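Blr3880 protein (Bradyrhizobium japonicum, PDB 2OOD) probably catalyses the zinc-dependent hydrolytic deamination of guanine to xanthine and ammonia. Local coordinates at residues A[385-389]-A[390-394]; A[416-419]-A[420-423]. All blocks are in the same frame, centred on the assembly; numbering follows the deposited sequence.

Contact 1 (A[385-389]-A[390-394]); sequences GAEGL and YIDDK
Glu387 and Asp392 meet where the chain folds back after helix 383-388, their side chains crossing at about a right angle. The touch is made by methylenes, Glu387 CG lying 3.6 Å from Asp392 CB. Beyond it the carboxylates diverge, their planes 77° apart, and OE2 of Glu387 stays 4.5 Å from OD2 of Asp392. One water spans this gap, donating to Glu387 OE2 (2.7 Å) and to Asp392 OD2. Ala386 CB lies against Asp392, 3.7 Å from its CA. Ile391 CG1 rests 4.0 Å from Leu389 CB, brought there by a chi1 of 54° that sets CG1 between the backbone N and carbonyl carbon. The backbone is a Schellman motif: Tyr390 has positive phi, Ile391 N gives a straight 2.9 Å bond to Ala386 O, and Tyr390 N reaches Glu387 O from above the carbonyl plane. That same carbonyl oxygen lies over one face of the Tyr390 ring, offset toward its rim, while Tyr390 OH bonds to Gly289 O. The helix end is thus closed by backbone bonds and apolar packing, whereas the two acidic groups are probably kept compatible by their shared water, which would ease the repulsion between them.

Contact 2 (A[416-419]-A[420-423]); sequences LAQP and WHQS
The side-chain amides of Gln418 and Gln422 lie side by side, one helical turn apart, pointing the same way with planes only 17° from parallel. Gln418 OE1 approaches Gln422 CG to 3.3 Å and also stands at the edge of the His421 imidazole, in its plane; the Gln418 amide and this ring are inclined by 36°. Both glutamine chains bend at chi2, which brings the amides alongside each other, and their NE2 atoms bond to backbone carbonyls beyond this helix: that of Gln422 to Pro411 O and Met440 O, that of Gln418 weakly to Gly413 O. Were Gln418 shortened to an alanine, Gln422 CG would probably lose its close neighbour, a gap would open beside the Gln422 amide, and Gly413 O would lack this weak donor. Along the backbone, Gln422 N bonds to Gln418 O at 2.8 Å, and Ser423 N to Pro419 O at 3.2 Å. A water accepts from Trp420 N and donates to Leu416 O, linking the two backbone groups. Ser423 OG donates to Trp420 O (2.9 Å), and both oxygens also bond Arg86 of the second subunit. Trp420 makes cation-pi contacts with Arg86 and Arg122 of that subunit. The short helix 418-422 therefore lies between its own chain's helix 434-447, where His421 and Gln422 touch Ala443, and the second subunit.

Overall arrangement
Contacts 1 and 2 follow each other along the chain and share no helix; their centres are 34 Å apart and their nearest atoms about 22 Å. Contact 1 is the more central, about 11 Å from the chain centre, against 28 Å for contact 2. Leu389 and Ile391 of contact 1 pack on strand 132-138 of the amidohydrolase barrel, with the Leu389 side chain about 8 Å from that of the zinc ligand His79. Both are partly buried, contact 1 within its own chain, contact 2, away from the active site, partly by the second subunit. Contact 1 closes a helix end with apolar packing and an acidic edge; contact 2 runs along a short helix, pairing neutral amides with an arginine-contacted tryptophan.

Contact 1 (A[385-389]-A[390-394])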
loop_
_atom_site.group_PDB
_atom_site.type_symbol
_atom_site.label_atom_id
_atom_site.label_comp_id
_atom_site.label_asym_id
_atom_site.label_seq_id
_atom_site.Cartn_x
_atom_site.Cartn_y
_atom_site.Cartn_z
ATOM N N GLY A 385 -16.352 -12.564 -5.095
ATOM C CA GLY A 385 -15.922 -13.225 -3.882
ATOM C C GLY A 385 -16.996 -14.154 -3.363
ATOM O O GLY A 385 -16.690 -15.186 -2.768
ATOM N N ALA A 386 -18.256 -13.788 -3.592
ATOM C CA ALA A 386 -19.382 -14.593 -3.143
ATOM C C ALA A 386 -19.413 -15.916 -3.899
ATOM O O ALA A 386 -19.582 -16.977 -3.293
ATOM C CB ALA A 386 -20.689 -13.838 -3.349
ATOM N N GLU A 387 -19.242 -15.855 -5.219
ATOM C CA GLU A 387 -19.239 -17.064 -6.037
ATOM C C GLU A 387 -18.021 -17.930 -5.715
ATOM O O GLU A 387 -18.102 -19.158 -5.744
ATOM C CB GLU A 387 -19.247 -16.700 -7.525
ATOM C CG GLU A 387 -20.333 -15.703 -7.896
ATOM C CD GLU A 387 -20.411 -15.424 -9.387
ATOM O OE1 GLU A 387 -19.369 -15.510 -10.076
ATOM O OE2 GLU A 387 -21.519 -15.096 -9.868
ATOM N N GLY A 388 -16.901 -17.280 -5.397
ATOM C CA GLY A 388 -15.680 -17.993 -5.061
ATOM C C GLY A 388 -15.788 -18.738 -3.745
ATOM O O GLY A 388 -15.099 -19.733 -3.524
ATOM N N LEU A 389 -16.661 -18.250 -2.864
ATOM C CA LEU A 389 -16.889 -18.873 -1.563
ATOM C C LEU A 389 -18.186 -19.685 -1.574
ATOM O O LEU A 389 -18.595 -20.243 -0.554
ATOM C CB LEU A 389 -16.951 -17.807 -0.463
ATOM C CG LEU A 389 -15.613 -17.220 -0.005
ATOM C CD1 LEU A 389 -15.850 -16.085 0.979
ATOM C CD2 LEU A 389 -14.780 -18.319 0.632
ATOM N N TYR A 390 -18.828 -19.750 -2.734
ATOM C CA TYR A 390 -20.068 -20.496 -2.876
ATOM C C TYR A 390 -21.157 -20.031 -1.929
ATOM O O TYR A 390 -21.820 -20.849 -1.300
ATOM C CB TYR A 390 -19.813 -21.985 -2.667
ATOM C CG TYR A 390 -19.173 -22.648 -3.860
ATOM C CD1 TYR A 390 -19.933 -23.045 -4.950
ATOM C CD2 TYR A 390 -17.802 -22.864 -3.908
ATOM C CE1 TYR A 390 -19.346 -23.647 -6.061
ATOM C CE2 TYR A 390 -17.201 -23.463 -5.019
ATOM C CZ TYR A 390 -17.977 -23.856 -6.092
ATOM O OH TYR A 390 -17.380 -24.461 -7.193
ATOM N N ILE A 391 -21.324 -18.718 -1.817
ATOM C CA ILE A 391 -22.358 -18.139 -0.972
ATOM C C ILE A 391 -23.039 -17.050 -1.790
ATOM O O ILE A 391 -23.636 -16.123 -1.246
ATOM C CB ILE A 391 -21.782 -17.515 0.322
ATOM C CG1 ILE A 391 -20.693 -16.500 -0.011
ATOM C CG2 ILE A 391 -21.242 -18.593 1.228
ATOM C CD1 ILE A 391 -20.155 -15.776 1.206
ATOM N N ASP A 392 -22.939 -17.176 -3.109
ATOM C CA ASP A 392 -23.525 -16.195 -4.008
ATOM C C ASP A 392 -25.043 -16.301 -4.064
ATOM O O ASP A 392 -25.710 -15.463 -4.676
ATOM C CB ASP A 392 -22.918 -16.322 -5.410
ATOM C CG ASP A 392 -23.014 -17.724 -5.965
ATOM O OD1 ASP A 392 -22.525 -18.665 -5.306
ATOM O OD2 ASP A 392 -23.573 -17.883 -7.067
ATOM N N ASP A 393 -25.595 -17.325 -3.429
ATOM C CA ASP A 393 -27.043 -17.464 -3.399
ATOM C C ASP A 393 -27.561 -16.542 -2.295
ATOM O O ASP A 393 -28.676 -16.031 -2.377
ATOM C CB ASP A 393 -27.448 -18.918 -3.130
ATOM C CG ASP A 393 -26.852 -19.465 -1.845
ATOM O OD1 ASP A 393 -25.667 -19.174 -1.564
ATOM O OD2 ASP A 393 -27.564 -20.205 -1.122
ATOM N N LYS A 394 -26.728 -16.306 -1.281
ATOM C CA LYS A 394 -27.087 -15.432 -0.168
ATOM C C LYS A 394 -26.522 -14.004 -0.278
ATOM O O LYS A 394 -27.173 -13.048 0.142
ATOM C CB LYS A 394 -26.622 -16.042 1.161
ATOM C CG LYS A 394 -27.220 -17.402 1.500
ATOM C CD LYS A 394 -28.748 -17.346 1.574
ATOM C CE LYS A 394 -29.363 -18.651 2.127
ATOM N NZ LYS A 394 -29.171 -18.827 3.609
HETATM O O HOH W 1 -23.993 -15.393 -8.781
#

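Contact 2 (A[416-419]-A[420-423])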
loop_
_atom_site.group_PDB
_atom_site.type_symbol
_atom_site.label_atom_id
_atom_site.label_comp_id
_atom_site.label_asym_id
_atom_site.label_seq_id
_atom_site.Cartn_x
_atom_site.Cartn_y
_atom_site.Cartn_z
ATOM N N LEU A 416 -5.660 13.945 1.923
ATOM C CA LEU A 416 -6.062 15.293 1.538
ATOM C C LEU A 416 -6.331 15.502 0.050
ATOM O O LEU A 416 -7.230 16.257 -0.319
ATOM C CB LEU A 416 -4.989 16.294 1.976
ATOM C CG LEU A 416 -5.387 17.485 2.849
ATOM C CD1 LEU A 416 -4.349 18.583 2.694
ATOM C CD2 LEU A 416 -6.752 17.995 2.435
ATOM N N ALA A 417 -5.549 14.844 -0.802
ATOM C CA ALA A 417 -5.671 14.989 -2.252
ATOM C C ALA A 417 -6.921 14.422 -2.910
ATOM O O ALA A 417 -7.245 14.794 -4.036
ATOM C CB ALA A 417 -4.441 14.397 -2.924
ATOM N N GLN A 418 -7.619 13.527 -2.220
ATOM C CA GLN A 418 -8.816 12.892 -2.772
ATOM C C GLN A 418 -9.900 13.724 -3.427
ATOM O O GLN A 418 -10.209 13.536 -4.604
ATOM C CB GLN A 418 -9.510 12.031 -1.719
ATOM C CG GLN A 418 -9.304 10.549 -1.862
ATOM C CD GLN A 418 -9.961 9.952 -3.094
ATOM O OE1 GLN A 418 -9.809 10.451 -4.212
ATOM N NE2 GLN A 418 -10.679 8.858 -2.892
ATOM N N PRO A 419 -10.510 14.650 -2.670
ATOM C CA PRO A 419 -11.576 15.471 -3.223
ATOM C C PRO A 419 -11.291 16.381 -4.400
ATOM O O PRO A 419 -12.216 16.674 -5.133
ATOM C CB PRO A 419 -12.096 16.220 -1.995
ATOM C CG PRO A 419 -10.837 16.455 -1.163
ATOM C CD PRO A 419 -10.105 15.145 -1.337
ATOM N N TRP A 420 -10.055 16.844 -4.589
ATOM C CA TRP A 420 -9.767 17.699 -5.746
ATOM C C TRP A 420 -9.553 16.792 -6.929
ATOM O O TRP A 420 -9.737 17.184 -8.080
ATOM C CB TRP A 420 -8.537 18.578 -5.528
ATOM C CG TRP A 420 -8.461 19.655 -6.561
ATOM C CD1 TRP A 420 -9.498 20.405 -7.024
ATOM C CD2 TRP A 420 -7.297 20.109 -7.261
ATOM N NE1 TRP A 420 -9.060 21.294 -7.971
ATOM C CE2 TRP A 420 -7.711 21.135 -8.136
ATOM C CE3 TRP A 420 -5.944 19.753 -7.235
ATOM C CZ2 TRP A 420 -6.820 21.807 -8.976
ATOM C CZ3 TRP A 420 -5.058 20.428 -8.074
ATOM C CH2 TRP A 420 -5.504 21.440 -8.931
ATOM N N HIS A 421 -9.158 15.562 -6.621
ATOM C CA HIS A 421 -8.927 14.539 -7.629
ATOM C C HIS A 421 -10.264 14.005 -8.139
ATOM O O HIS A 421 -10.486 13.852 -9.345
ATOM C CB HIS A 421 -8.103 13.397 -7.032
ATOM C CG HIS A 421 -8.033 12.186 -7.909
ATOM N ND1 HIS A 421 -8.584 10.973 -7.550
ATOM C CD2 HIS A 421 -7.520 12.013 -9.149
ATOM C CE1 HIS A 421 -8.415 10.106 -8.533
ATOM N NE2 HIS A 421 -7.772 10.712 -9.514
ATOM N N GLN A 422 -11.152 13.715 -7.198
ATOM C CA GLN A 422 -12.471 13.197 -7.520
ATOM C C GLN A 422 -13.327 14.241 -8.240
ATOM O O GLN A 422 -14.190 13.887 -9.046
ATOM C CB GLN A 422 -13.170 12.736 -6.235
ATOM C CG GLN A 422 -12.572 11.483 -5.618
ATOM C CD GLN A 422 -13.078 10.208 -6.270
ATOM O OE1 GLN A 422 -13.266 10.149 -7.484
ATOM N NE2 GLN A 422 -13.288 9.176 -5.466
ATOM N N SER A 423 -13.086 15.523 -7.964
ATOM C CA SER A 423 -13.874 16.587 -8.591
ATOM C C SER A 423 -13.629 16.709 -10.092
ATOM O O SER A 423 -14.345 17.431 -10.788
ATOM C CB SER A 423 -13.594 17.940 -7.928
ATOM O OG SER A 423 -12.350 18.477 -8.343
HETATM O O HOH W 2 -8.128 17.736 -2.595
#